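Local atomic coordinates of xyloglucan-specific endo-beta-1,4-glucanase (Uncultured bacterium, PDB entry 4W88), a protein that hydrolyses internal beta-1,4-glucan linkages of xyloglucan, acting as a family 5 glycoside hydrolase built on a TIM barrel. Residues Val62-His67 with Leu100-Glu105; Tyr74-Asp79 with Trp128-Glu133; Met143-Asn148 with Val192-Thr197. The protein carries 1 engineered substitution. All coordinates share one frame; numbering follows the deposited sequence. Where two conformers were deposited one is given.

Contact 1: Val62-His67 with Leu100-Glu105; sequences VTFANH and LDTHHE
The carboxylate of Glu105 meets two successive backbone amides of the 62-67 loop. OE2 accepts from Phe64 N at 2.7 Å, in an almost straight bond (174°) on its syn lone pair, while OE1 lies 3.0 Å from Ala65 N in a bent, weak bond. OE1 also receives the indole N-H of Trp109. Glu105 gets there by folding back at its second torsion (chi2 -52°), which brings the carboxylate to the loop amides. The carboxylate is inclined by only 25° to the Phe64 ring, and OE2 sits at the edge of that ring, close to its plane. Asp101 O lies at the ring edge too, 3.5 Å from CE2, and Thr102 CG2 approaches CD2 obliquely.

At the barrel end of the contact the roles are similar. Asp101 OD1 takes the N-H of Val62 at 3.0 Å, nearly in line with the C-O bond, and OD2 accepts from His103 ND1 at 2.7 Å. The second bond lies in the imidazole plane and uses the syn lone pair, so it fixes the rotation of the ring, whose NE2 bonds to a bound TRIS molecule. With an alanine at position Asp101, Val62 N is likely to lose its acceptor and the His103 ring to gain freedom to turn. Between these two grips, His104 N donates to Thr63 OG1 at 2.9 Å; the hydroxyl also bonds to Asp23 O. Nearby, Val62 CG2 packs on Leu100 CD1 at 3.6 Å.

Loops following neighbouring strands 57-60 and 97-101 are thus locked side by side at the C-terminal end of a TIM barrel, where enzymes of this fold carry their active sites; the TRIS bound to His103 is consistent with a pocket here.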
ATOM      1  N   VAL A  62       1.859  -7.139  -4.578  1.00 14.66           N
ATOM      2  CA  VAL A  62       2.433  -8.184  -5.402  1.00 13.06           C
ATOM      3  C   VAL A  62       3.966  -8.105  -5.352  1.00 13.32           C
ATOM      4  O   VAL A  62       4.529  -7.036  -5.583  1.00 14.47           O
ATOM      5  CB  VAL A  62       2.018  -8.097  -6.854  1.00 16.52           C
ATOM      6  CG1 VAL A  62       2.548  -9.266  -7.630  1.00 15.10           C
ATOM      7  CG2 VAL A  62       0.503  -8.076  -7.002  1.00 14.40           C
ATOM      8  N   THR A  63       4.627  -9.228  -5.102  1.00 14.63           N
ATOM      9  CA  THR A  63       6.081  -9.255  -5.175  1.00 15.45           C
ATOM     10  C   THR A  63       6.410  -9.970  -6.462  1.00 16.20           C
ATOM     11  O   THR A  63       6.048 -11.145  -6.676  1.00 16.89           O
ATOM     12  CB  THR A  63       6.753 -10.003  -3.955  1.00 15.47           C
ATOM     13  OG1 THR A  63       6.303  -9.326  -2.742  1.00 15.32           O
ATOM     14  CG2 THR A  63       8.258  -9.917  -4.069  1.00 16.26           C
ATOM     15  N   PHE A  64       7.155  -9.273  -7.309  1.00 16.49           N
ATOM     16  CA  PHE A  64       7.449  -9.816  -8.646  1.00 14.06           C
ATOM     17  C   PHE A  64       8.781 -10.526  -8.736  1.00 16.71           C
ATOM     18  O   PHE A  64       8.937 -11.396  -9.573  1.00 16.04           O
ATOM     19  CB  PHE A  64       7.428  -8.657  -9.630  1.00 14.90           C
ATOM     20  CG  PHE A  64       6.041  -8.167  -9.872  1.00 16.61           C
ATOM     21  CD1 PHE A  64       5.230  -8.833 -10.818  1.00 15.42           C
ATOM     22  CD2 PHE A  64       5.521  -7.107  -9.161  1.00 15.90           C
ATOM     23  CE1 PHE A  64       3.923  -8.394 -11.029  1.00 15.25           C
ATOM     24  CE2 PHE A  64       4.164  -6.707  -9.383  1.00 15.47           C
ATOM     25  CZ  PHE A  64       3.360  -7.388 -10.306  1.00 16.82           C
ATOM     26  N   ALA A  65       9.740 -10.123  -7.882  1.00 16.40           N
ATOM     27  CA  ALA A  65      11.113 -10.546  -8.008  1.00 15.84           C
ATOM     28  C   ALA A  65      11.327 -12.012  -8.490  1.00 16.83           C
ATOM     29  O   ALA A  65      12.045 -12.255  -9.493  1.00 17.93           O
ATOM     30  CB  ALA A  65      11.890 -10.310  -6.708  1.00 22.00           C
ATOM     31  N   ASN A  66      10.819 -12.974  -7.721  1.00 18.03           N
ATOM     32  CA  ASN A  66      11.070 -14.363  -8.087  1.00 16.40           C
ATOM     33  C   ASN A  66      10.374 -14.856  -9.383  1.00 17.04           C
ATOM     34  O   ASN A  66      10.703 -15.950  -9.897  1.00 19.76           O
ATOM     35  CB  ASN A  66      10.650 -15.263  -6.971  1.00 20.22           C
ATOM     36  CG  ASN A  66      11.515 -15.120  -5.768  1.00 21.26           C
ATOM     37  OD1 ASN A  66      12.676 -14.689  -5.832  1.00 22.40           O
ATOM     38  ND2 ASN A  66      10.963 -15.460  -4.640  1.00 25.78           N
ATOM     39  N   HIS A  67       9.523 -14.012  -9.934  1.00 17.93           N
ATOM     40  CA  HIS A  67       8.783 -14.320 -11.177  1.00 15.10           C
ATOM     41  C   HIS A  67       9.403 -13.625 -12.373  1.00 19.01           C
ATOM     42  O   HIS A  67       8.853 -13.665 -13.451  1.00 19.63           O
ATOM     43  CB  HIS A  67       7.304 -13.930 -11.033  1.00 15.56           C
ATOM     44  CG  HIS A  67       6.652 -14.464  -9.795  1.00 18.10           C
ATOM     45  ND1 HIS A  67       6.216 -15.778  -9.646  1.00 17.76           N
ATOM     46  CD2 HIS A  67       6.539 -13.903  -8.577  1.00 16.89           C
ATOM     47  CE1 HIS A  67       5.806 -15.949  -8.393  1.00 17.57           C
ATOM     48  NE2 HIS A  67       5.978 -14.822  -7.733  1.00 17.08           N
ATOM     49  N   LEU A 100      -2.704  -1.629  -7.445  1.00 14.26           N
ATOM     50  CA  LEU A 100      -1.685  -2.643  -7.744  1.00 15.30           C
ATOM     51  C   LEU A 100      -0.291  -2.062  -7.418  1.00 16.31           C
ATOM     52  O   LEU A 100       0.059  -1.001  -7.936  1.00 15.26           O
ATOM     53  CB  LEU A 100      -1.677  -2.979  -9.223  1.00 15.82           C
ATOM     54  CG  LEU A 100      -0.673  -4.009  -9.695  1.00 15.31           C
ATOM     55  CD1 LEU A 100      -0.854  -5.364  -9.027  1.00 19.11           C
ATOM     56  CD2 LEU A 100      -0.738  -4.073 -11.234  1.00 19.16           C
ATOM     57  N   ASP A 101       0.476  -2.731  -6.549  1.00 15.55           N
ATOM     58  CA  ASP A 101       1.824  -2.289  -6.279  1.00 14.83           C
ATOM     59  C   ASP A 101       2.898  -3.264  -6.770  1.00 15.28           C
ATOM     60  O   ASP A 101       2.574  -4.313  -7.349  1.00 16.05           O
ATOM     61  CB  ASP A 101       2.024  -1.944  -4.797  1.00 15.56           C
ATOM     62  CG  ASP A 101       2.324  -3.127  -3.867  1.00 14.04           C
ATOM     63  OD1 ASP A 101       2.517  -4.242  -4.315  1.00 14.72           O
ATOM     64  OD2 ASP A 101       2.444  -2.815  -2.592  1.00 16.27           O
ATOM     65  N   THR A 102       4.163  -2.885  -6.566  1.00 14.23           N
ATOM     66  CA  THR A 102       5.228  -3.878  -6.359  1.00 14.58           C
ATOM     67  C   THR A 102       5.497  -3.853  -4.843  1.00 16.27           C
ATOM     68  O   THR A 102       5.354  -2.804  -4.189  1.00 15.60           O
ATOM     69  CB  THR A 102       6.505  -3.586  -7.161  1.00 14.22           C
ATOM     70  OG1 THR A 102       7.277  -2.474  -6.609  1.00 15.86           O
ATOM     71  CG2 THR A 102       6.233  -3.381  -8.615  1.00 17.99           C
ATOM     72  N   HIS A 103       5.944  -4.972  -4.293  1.00 14.20           N
ATOM     73  CA  HIS A 103       5.901  -5.158  -2.871  1.00 13.67           C
ATOM     74  C   HIS A 103       7.290  -5.514  -2.283  1.00 14.26           C
ATOM     75  O   HIS A 103       8.108  -4.592  -2.156  1.00 16.21           O
ATOM     76  CB  HIS A 103       4.741  -6.046  -2.419  1.00 14.52           C
ATOM     77  CG  HIS A 103       4.240  -5.665  -1.057  1.00 13.94           C
ATOM     78  ND1 HIS A 103       3.412  -4.570  -0.855  1.00 15.50           N
ATOM     79  CD2 HIS A 103       4.422  -6.227   0.164  1.00 14.90           C
ATOM     80  CE1 HIS A 103       3.132  -4.481   0.434  1.00 15.29           C
ATOM     81  NE2 HIS A 103       3.732  -5.468   1.064  1.00 16.41           N
ATOM     82  N   HIS A 104       7.560  -6.777  -1.955  1.00 14.50           N
ATOM     83  CA  HIS A 104       8.788  -7.134  -1.235  1.00 14.70           C
ATOM     84  C   HIS A 104       9.994  -7.262  -2.196  1.00 14.90           C
ATOM     85  O   HIS A 104      10.889  -8.132  -2.011  1.00 16.48           O
ATOM     86  CB  HIS A 104       8.612  -8.429  -0.444  1.00 15.84           C
ATOM     87  CG  HIS A 104       7.706  -8.267   0.751  1.00 15.59           C
ATOM     88  ND1 HIS A 104       7.861  -7.245   1.701  1.00 16.49           N
ATOM     89  CD2 HIS A 104       6.620  -8.990   1.137  1.00 17.20           C
ATOM     90  CE1 HIS A 104       6.929  -7.391   2.612  1.00 19.21           C
ATOM     91  NE2 HIS A 104       6.167  -8.431   2.290  1.00 17.32           N
ATOM     92  N   GLU A 105       9.991  -6.430  -3.224  1.00 16.07           N
ATOM     93  CA  GLU A 105      11.155  -6.244  -4.093  1.00 15.36           C
ATOM     94  C   GLU A 105      12.403  -5.875  -3.287  1.00 13.63           C
ATOM     95  O   GLU A 105      13.523  -6.170  -3.680  1.00 16.92           O
ATOM     96  CB  GLU A 105      10.905  -5.131  -5.118  1.00 15.32           C
ATOM     97  CG  GLU A 105       9.565  -5.212  -5.834  1.00 15.42           C
ATOM     98  CD  GLU A 105       9.177  -6.551  -6.501  1.00 17.35           C
ATOM     99  OE1 GLU A 105      10.089  -7.323  -6.904  1.00 16.90           O
ATOM    100  OE2 GLU A 105       7.947  -6.853  -6.565  1.00 17.67           O
TER

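Contact 2: Tyr74-Asp79 with Trp128-Glu133; sequences YTISAD and WKQLAE. Engineered in segment 74-79: Thr75 (natural residue Pro).
Gln130 reaches from its helix to the loop leading into helix 78-92 and grips the backbone with both ends of its amide. Its CG lies anti to the carbonyl carbon (chi1 -63°) and the chain runs extended beyond, which brings the amide to the loop. OE1 accepts the N-H of Ile76 at 2.8 Å; the bond is nearly straight (174°) and arrives in the carbonyl plane on a lone pair. NE2 donates to Tyr74 O at 2.9 Å. That oxygen lies in the plane of the Gln130 amide, although from its own side the donor stands well above the peptide carbonyl plane, 55° out of it. The pair of bonds spans the peptide units on both sides of Thr75 and fixes the amide against flipping. NE2 also bonds to Ala126 O, one turn earlier in helix 117-134.

The close packing lies on the inner side. Ile76 points toward the helix and runs alongside Gln130 in the opposite direction, with its CG1 3.5 Å from Gln130 OE1. Its CD1 carries on to Leu131 CD2, at 3.8 Å, the two side chains crossing at about a right angle. Leu81 of helix 78-92 touches both and adds a third apolar residue to the patch.

Outward, the contact thins. Thr75, an engineered residue where the natural sequence has proline, is exposed and its CB is directed away, though its CA lies 3.4 Å from Gln130 OE1. The ring of Tyr74 leads away from 128-133 but rests on Glu123 and Ala126, earlier in the same helix.

Both polar bonds end on main-chain atoms, so recognition of the loop by Gln130 probably depends more on backbone shape than on side-chain identity, while Ile76 and Leu131 supply the apolar packing.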
ATOM      1  N   TYR A  74      13.905  -8.429 -17.638  1.00 20.87           N
ATOM      2  CA  TYR A  74      13.167  -8.724 -16.447  1.00 17.84           C
ATOM      3  C   TYR A  74      11.728  -9.198 -16.792  1.00 15.29           C
ATOM      4  O   TYR A  74      10.753  -8.719 -16.199  1.00 17.64           O
ATOM      5  CB  TYR A  74      13.143  -7.521 -15.512  1.00 19.54           C
ATOM      6  CG  TYR A  74      14.475  -7.096 -15.010  1.00 19.21           C
ATOM      7  CD1 TYR A  74      15.156  -7.816 -14.039  1.00 19.09           C
ATOM      8  CD2 TYR A  74      15.018  -5.909 -15.424  1.00 17.65           C
ATOM      9  CE1 TYR A  74      16.397  -7.376 -13.607  1.00 18.52           C
ATOM     10  CE2 TYR A  74      16.231  -5.436 -14.952  1.00 16.67           C
ATOM     11  CZ  TYR A  74      16.918  -6.175 -14.029  1.00 19.01           C
ATOM     12  OH  TYR A  74      18.119  -5.796 -13.438  1.00 22.07           O
ATOM     13  N   THR A  75      11.611 -10.058 -17.797  1.00 18.47           N
ATOM     14  CA  THR A  75      10.306 -10.454 -18.274  1.00 19.22           C
ATOM     15  C   THR A  75       9.515 -11.173 -17.132  1.00 19.63           C
ATOM     16  O   THR A  75      10.007 -12.125 -16.504  1.00 18.80           O
ATOM     17  CB  THR A  75      10.442 -11.417 -19.448  1.00 19.89           C
ATOM     18  OG1 THR A  75      11.120 -10.730 -20.439  1.00 22.58           O
ATOM     19  CG2 THR A  75       9.061 -11.909 -19.991  1.00 23.80           C
ATOM     20  N   ILE A  76       8.306 -10.709 -16.890  1.00 17.34           N
ATOM     21  CA  ILE A  76       7.436 -11.327 -15.895  1.00 17.62           C
ATOM     22  C   ILE A  76       6.887 -12.645 -16.450  1.00 16.71           C
ATOM     23  O   ILE A  76       6.329 -12.705 -17.585  1.00 18.59           O
ATOM     24  CB  ILE A  76       6.294 -10.396 -15.478  1.00 18.28           C
ATOM     25  CG1 ILE A  76       6.774  -8.984 -15.006  1.00 19.40           C
ATOM     26  CG2 ILE A  76       5.407 -11.059 -14.451  1.00 19.72           C
ATOM     27  CD1 ILE A  76       5.653  -7.976 -14.899  1.00 20.87           C
ATOM     28  N   SER A  77       7.065 -13.722 -15.680  1.00 18.69           N
ATOM     29  CA  SER A  77       6.590 -15.038 -16.107  1.00 19.19           C
ATOM     30  C   SER A  77       5.118 -14.923 -16.496  1.00 18.60           C
ATOM     31  O   SER A  77       4.318 -14.343 -15.764  1.00 18.45           O
ATOM     32  CB  SER A  77       6.740 -16.049 -14.983  0.50 21.92           C
ATOM     33  OG  SER A  77       6.543 -17.337 -15.493  0.50 27.76           O
ATOM     34  N   ALA A  78       4.767 -15.474 -17.662  1.00 19.23           N
ATOM     35  CA  ALA A  78       3.402 -15.336 -18.155  1.00 21.24           C
ATOM     36  C   ALA A  78       2.367 -15.835 -17.183  1.00 17.56           C
ATOM     37  O   ALA A  78       1.273 -15.208 -17.079  1.00 19.53           O
ATOM     38  CB  ALA A  78       3.229 -16.047 -19.493  1.00 25.20           C
ATOM     39  N   ASP A  79       2.619 -16.956 -16.503  1.00 20.21           N
ATOM     40  CA  ASP A  79       1.640 -17.513 -15.605  1.00 19.64           C
ATOM     41  C   ASP A  79       1.363 -16.575 -14.405  1.00 19.01           C
ATOM     42  O   ASP A  79       0.235 -16.435 -13.914  1.00 19.49           O
ATOM     43  CB  ASP A  79       2.110 -18.876 -15.112  1.00 22.04           C
ATOM     44  CG  ASP A  79       3.564 -18.858 -14.377  1.00 39.19           C
ATOM     45  OD1 ASP A  79       4.461 -18.022 -14.424  1.00 41.75           O
ATOM     46  OD2 ASP A  79       3.880 -19.830 -13.698  1.00 54.33           O
ATOM     47  N   TRP A 128       7.450  -2.031 -14.649  1.00 15.36           N
ATOM     48  CA  TRP A 128       6.270  -1.212 -14.800  1.00 16.68           C
ATOM     49  C   TRP A 128       5.844  -1.058 -16.240  1.00 16.77           C
ATOM     50  O   TRP A 128       4.618  -0.921 -16.501  1.00 17.31           O
ATOM     51  CB  TRP A 128       6.400   0.109 -14.067  1.00 15.54           C
ATOM     52  CG  TRP A 128       6.019  -0.035 -12.636  1.00 16.03           C
ATOM     53  CD1 TRP A 128       6.848  -0.035 -11.553  1.00 16.06           C
ATOM     54  CD2 TRP A 128       4.720  -0.335 -12.155  1.00 15.22           C
ATOM     55  NE1 TRP A 128       6.097  -0.299 -10.397  1.00 16.91           N
ATOM     56  CE2 TRP A 128       4.789  -0.465 -10.755  1.00 15.77           C
ATOM     57  CE3 TRP A 128       3.467  -0.453 -12.783  1.00 14.18           C
ATOM     58  CZ2 TRP A 128       3.648  -0.729  -9.966  1.00 17.47           C
ATOM     59  CZ3 TRP A 128       2.364  -0.746 -12.004  1.00 15.87           C
ATOM     60  CH2 TRP A 128       2.451  -0.909 -10.621  1.00 18.55           C
ATOM     61  N   LYS A 129       6.790  -1.050 -17.195  1.00 15.22           N
ATOM     62  CA  LYS A 129       6.359  -1.041 -18.605  1.00 17.61           C
ATOM     63  C   LYS A 129       5.465  -2.257 -18.889  1.00 15.82           C
ATOM     64  O   LYS A 129       4.435  -2.111 -19.564  1.00 17.93           O
ATOM     65  CB  LYS A 129       7.570  -1.006 -19.549  1.00 17.09           C
ATOM     66  CG  LYS A 129       7.315  -1.135 -21.056  1.00 21.94           C
ATOM     67  CD  LYS A 129       8.621  -0.920 -21.843  1.00 29.89           C
ATOM     68  CE  LYS A 129       8.426  -0.687 -23.315  1.00 45.56           C
ATOM     69  NZ  LYS A 129       8.117  -1.932 -23.938  1.00 57.90           N
ATOM     70  N   GLN A 130       5.875  -3.449 -18.388  1.00 17.48           N
ATOM     71  CA  GLN A 130       5.122  -4.649 -18.617  1.00 17.90           C
ATOM     72  C   GLN A 130       3.775  -4.622 -17.933  1.00 15.64           C
ATOM     73  O   GLN A 130       2.752  -5.049 -18.539  1.00 17.89           O
ATOM     74  CB  GLN A 130       5.866  -5.898 -18.186  1.00 16.81           C
ATOM     75  CG  GLN A 130       7.135  -6.135 -18.937  1.00 17.25           C
ATOM     76  CD  GLN A 130       7.900  -7.293 -18.330  1.00 16.13           C
ATOM     77  OE1 GLN A 130       7.531  -8.472 -18.433  1.00 19.57           O
ATOM     78  NE2 GLN A 130       8.952  -6.939 -17.607  1.00 16.77           N
ATOM     79  N   LEU A 131       3.744  -4.151 -16.695  1.00 15.54           N
ATOM     80  CA  LEU A 131       2.464  -4.077 -15.938  1.00 15.31           C
ATOM     81  C   LEU A 131       1.513  -3.093 -16.598  1.00 17.48           C
ATOM     82  O   LEU A 131       0.350  -3.372 -16.783  1.00 16.82           O
ATOM     83  CB  LEU A 131       2.698  -3.729 -14.476  1.00 16.32           C
ATOM     84  CG  LEU A 131       3.408  -4.836 -13.671  1.00 14.77           C
ATOM     85  CD1 LEU A 131       3.648  -4.214 -12.267  1.00 15.48           C
ATOM     86  CD2 LEU A 131       2.587  -6.069 -13.642  1.00 16.37           C
ATOM     87  N   ALA A 132       2.039  -1.916 -16.951  1.00 16.32           N
ATOM     88  CA  ALA A 132       1.253  -0.918 -17.617  1.00 16.82           C
ATOM     89  C   ALA A 132       0.708  -1.458 -18.975  1.00 18.32           C
ATOM     90  O   ALA A 132      -0.452  -1.235 -19.303  1.00 18.91           O
ATOM     91  CB  ALA A 132       2.061   0.359 -17.825  1.00 18.11           C
ATOM     92  N   GLU A 133       1.519  -2.145 -19.752  1.00 16.73           N
ATOM     93  CA  GLU A 133       1.044  -2.698 -21.032  1.00 20.36           C
ATOM     94  C   GLU A 133      -0.140  -3.678 -20.714  1.00 21.33           C
ATOM     95  O   GLU A 133      -1.144  -3.707 -21.430  1.00 22.07           O
ATOM     96  CB  GLU A 133       2.125  -3.414 -21.829  0.50 22.71           C
ATOM     97  CG  GLU A 133       2.876  -2.556 -22.817  0.50 27.92           C
ATOM     98  CD  GLU A 133       2.031  -1.757 -23.829  0.50 29.91           C
ATOM     99  OE1 GLU A 133       1.196  -2.307 -24.563  0.50 36.05           O
ATOM    100  OE2 GLU A 133       2.249  -0.554 -23.915  0.50 42.05           O
TER

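Contact 3: Met143-Asn148 with Val192-Thr197; sequences MFEGMN and VLIICT
Ile194 O is held by two donors: Gly146 N at 3.2 Å, tilted 21° from the carbonyl plane, and water 1 at 2.9 Å. The same water accepts from Met147 N, so it carries the link between the two segments one residue beyond Gly146, where the CA atoms have already moved apart to 7.1 Å at Met147 and Cys196. CA of Glu145 also approaches Ile194 O, in a C-H...O contact. Further back, Ile194 N donates to Phe144 O at 2.7 Å, and Phe144 N to Val192 O at 3.2 Å, both close to the line of the acceptor's C=O.

This alternation of donors is that of a parallel pair, and strands 143-145 and 193-196 run 19° apart as the fourth and fifth staves of the eight-stranded TIM barrel, with helix 164-182 in the crossover between them.

Phe144 and Leu193 lie side by side on the outer, helix-covered face, pointing the same way, and CD2 of each meets the other at 3.8 Å. The Phe144 ring also meets Trp128 of helix 117-134. On the face lining the barrel interior, Glu145 crosses Ile194 obliquely, its CG beside Ile194 CG2. Glu145 is stretched out, with CG opposite the backbone N (chi1 -180°) and the rest of the chain extended, which carries the carboxylate past the isoleucine to a salt bridge with Arg59 and hydrogen bonds with His200 and Thr270. A buried charge satisfied in this way is likely to stay ionised.

Selenomethionine Met143 runs beside Val192, its CG 3.9 Å from Val192 CB, while its CB touches Ile194 CD1. At the other end the packing is looser: Met147 CB stands 4.1 Å from Cys196 SG.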
HETATM    1  N   MSE A 143      -5.425   2.000  -9.976  1.00 17.53           N
HETATM    2  CA  MSE A 143      -4.307   2.880  -9.705  1.00 16.83           C
HETATM    3  C   MSE A 143      -3.081   2.031  -9.485  1.00 14.15           C
HETATM    4  O   MSE A 143      -3.191   0.825  -9.101  1.00 15.50           O
HETATM    5  CB  MSE A 143      -4.656   3.641  -8.440  1.00 16.96           C
HETATM    6  CG  MSE A 143      -5.976   4.381  -8.563  1.00 17.76           C
HETATM    7 SE   MSE A 143      -6.381   5.499  -6.985  1.00 20.06          SE
HETATM    8  CE  MSE A 143      -7.076   4.161  -5.778  1.00 26.58           C
ATOM      9  N   PHE A 144      -1.912   2.586  -9.812  1.00 14.40           N
ATOM     10  CA  PHE A 144      -0.644   1.896  -9.654  1.00 13.89           C
ATOM     11  C   PHE A 144       0.172   2.609  -8.571  1.00 13.72           C
ATOM     12  O   PHE A 144       0.293   3.841  -8.576  1.00 16.82           O
ATOM     13  CB  PHE A 144       0.199   1.925 -10.940  1.00 15.25           C
ATOM     14  CG  PHE A 144      -0.409   1.265 -12.157  1.00 14.21           C
ATOM     15  CD1 PHE A 144      -1.374   0.235 -12.112  1.00 17.56           C
ATOM     16  CD2 PHE A 144       0.114   1.611 -13.420  1.00 16.84           C
ATOM     17  CE1 PHE A 144      -1.876  -0.325 -13.282  1.00 18.29           C
ATOM     18  CE2 PHE A 144      -0.338   1.002 -14.556  1.00 15.41           C
ATOM     19  CZ  PHE A 144      -1.329   0.029 -14.489  1.00 17.31           C
ATOM     20  N   GLU A 145       0.775   1.798  -7.695  1.00 15.38           N
ATOM     21  CA  GLU A 145       1.675   2.284  -6.645  1.00 14.80           C
ATOM     22  C   GLU A 145       3.049   1.672  -6.887  1.00 16.85           C
ATOM     23  O   GLU A 145       3.258   0.457  -6.852  1.00 14.95           O
ATOM     24  CB  GLU A 145       1.097   1.921  -5.260  1.00 15.40           C
ATOM     25  CG  GLU A 145       1.962   2.385  -4.056  1.00 15.95           C
ATOM     26  CD  GLU A 145       1.280   2.066  -2.705  1.00 14.16           C
ATOM     27  OE1 GLU A 145       0.253   1.338  -2.748  1.00 19.48           O
ATOM     28  OE2 GLU A 145       1.803   2.503  -1.626  1.00 17.59           O
ATOM     29  N   GLY A 146       3.998   2.537  -7.278  1.00 15.00           N
ATOM     30  CA  GLY A 146       5.228   2.060  -7.906  1.00 16.04           C
ATOM     31  C   GLY A 146       6.096   1.124  -7.056  1.00 15.14           C
ATOM     32  O   GLY A 146       6.609   0.122  -7.571  1.00 15.73           O
HETATM   33  N   MSE A 147       6.169   1.443  -5.751  1.00 15.67           N
HETATM   34  CA  MSE A 147       7.048   0.756  -4.805  1.00 16.12           C
HETATM   35  C   MSE A 147       6.346   0.669  -3.474  1.00 16.33           C
HETATM   36  O   MSE A 147       5.439   1.465  -3.163  1.00 16.10           O
HETATM   37  CB  MSE A 147       8.399   1.508  -4.598  1.00 15.78           C
HETATM   38  CG  MSE A 147       9.113   1.712  -5.923  1.00 15.70           C
HETATM   39 SE   MSE A 147      10.819   2.674  -5.614  1.00 18.58          SE
HETATM   40  CE  MSE A 147      10.133   4.495  -5.563  1.00 19.20           C
ATOM     41  N   ASN A 148       6.844  -0.264  -2.655  1.00 14.96           N
ATOM     42  CA  ASN A 148       6.370  -0.443  -1.268  1.00 15.26           C
ATOM     43  C   ASN A 148       7.541  -0.360  -0.320  1.00 15.28           C
ATOM     44  O   ASN A 148       8.489  -1.167  -0.409  1.00 17.02           O
ATOM     45  CB  ASN A 148       5.717  -1.789  -1.080  1.00 14.68           C
ATOM     46  CG  ASN A 148       5.135  -1.951   0.307  1.00 14.35           C
ATOM     47  OD1 ASN A 148       4.177  -1.246   0.649  1.00 15.11           O
ATOM     48  ND2 ASN A 148       5.807  -2.752   1.140  1.00 16.70           N
ATOM     49  N   VAL A 192      -4.188   7.269 -12.186  1.00 18.99           N
ATOM     50  CA  VAL A 192      -3.553   7.736 -10.975  1.00 17.02           C
ATOM     51  C   VAL A 192      -2.308   6.858 -10.690  1.00 15.23           C
ATOM     52  O   VAL A 192      -2.433   5.636 -10.486  1.00 17.47           O
ATOM     53  CB  VAL A 192      -4.506   7.744  -9.766  1.00 18.16           C
ATOM     54  CG1 VAL A 192      -3.818   8.246  -8.454  1.00 22.69           C
ATOM     55  CG2 VAL A 192      -5.746   8.565 -10.075  1.00 19.42           C
ATOM     56  N   LEU A 193      -1.156   7.538 -10.515  1.00 16.68           N
ATOM     57  CA  LEU A 193       0.061   6.890 -10.151  1.00 17.96           C
ATOM     58  C   LEU A 193       0.494   7.335  -8.772  1.00 17.75           C
ATOM     59  O   LEU A 193       0.555   8.526  -8.523  1.00 18.36           O
ATOM     60  CB  LEU A 193       1.170   7.149 -11.153  1.00 15.79           C
ATOM     61  CG  LEU A 193       0.840   6.832 -12.598  1.00 17.19           C
ATOM     62  CD1 LEU A 193       1.994   7.063 -13.551  1.00 18.67           C
ATOM     63  CD2 LEU A 193       0.334   5.403 -12.808  1.00 21.69           C
ATOM     64  N   ILE A 194       0.840   6.383  -7.912  1.00 14.41           N
ATOM     65  CA  ILE A 194       0.967   6.647  -6.497  1.00 15.16           C
ATOM     66  C   ILE A 194       2.449   6.428  -6.151  1.00 15.77           C
ATOM     67  O   ILE A 194       2.958   5.295  -6.131  1.00 16.56           O
ATOM     68  CB  ILE A 194       0.057   5.736  -5.635  1.00 15.03           C
ATOM     69  CG1 ILE A 194      -1.412   5.851  -6.048  1.00 17.07           C
ATOM     70  CG2 ILE A 194       0.210   6.092  -4.136  1.00 18.81           C
ATOM     71  CD1 ILE A 194      -2.367   4.847  -5.380  1.00 18.31           C
ATOM     72  N   ILE A 195       3.122   7.540  -5.924  1.00 17.28           N
ATOM     73  CA  ILE A 195       4.522   7.551  -5.608  1.00 19.03           C
ATOM     74  C   ILE A 195       4.654   7.441  -4.080  1.00 16.39           C
ATOM     75  O   ILE A 195       3.649   7.438  -3.343  1.00 18.54           O
ATOM     76  CB  ILE A 195       5.218   8.819  -6.164  1.00 15.45           C
ATOM     77  CG1 ILE A 195       4.723  10.102  -5.504  1.00 20.20           C
ATOM     78  CG2 ILE A 195       5.169   8.841  -7.688  1.00 18.03           C
ATOM     79  CD1 ILE A 195       5.601  11.329  -5.754  1.00 21.12           C
ATOM     80  N   CYS A 196       5.879   7.427  -3.563  1.00 18.08           N
ATOM     81  CA  CYS A 196       6.069   7.280  -2.132  1.00 18.93           C
ATOM     82  C   CYS A 196       7.330   7.963  -1.653  1.00 16.60           C
ATOM     83  O   CYS A 196       8.225   8.300  -2.440  1.00 18.45           O
ATOM     84  CB  CYS A 196       6.104   5.783  -1.735  1.00 16.75           C
ATOM     85  SG  CYS A 196       7.471   4.846  -2.392  1.00 18.41           S
ATOM     86  N   THR A 197       7.398   8.145  -0.327  1.00 17.67           N
ATOM     87  CA  THR A 197       8.609   8.504   0.337  1.00 17.39           C
ATOM     88  C   THR A 197       9.486   7.274   0.636  1.00 21.46           C
ATOM     89  O   THR A 197       9.046   6.131   0.552  1.00 19.35           O
ATOM     90  CB  THR A 197       8.272   9.148   1.683  1.00 18.42           C
ATOM     91  OG1 THR A 197       7.419   8.236   2.361  1.00 18.85           O
ATOM     92  CG2 THR A 197       7.608  10.543   1.541  1.00 23.97           C
TER
HETATM   93  O   HOH W   1       5.058   4.109  -4.475  1.00 17.93           O

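How the contacts relate
Contact 3 is wholly buried, contact 1 nearly so, and contact 2 lies partly in solvent near the rim. Contacts 1 and 3 share the barrel sheet: strands 97-101 and 142-145 are neighbours, joined by Leu100 O with Glu145 N, and Thr102 OG1 reaches Gly146 O. Trp128, in the helix of contact 2, bridges inward, its NE1 also meeting Gly146 O and its CH2 packing against Leu100 O, while Leu131 packs on Phe64 of contact 1. Chemistry follows position: main-chain bonding between strands in contact 3, carboxylates holding loop amides beside the pocket in contact 1, and a neutral amide gripping a peripheral loop in contact 2.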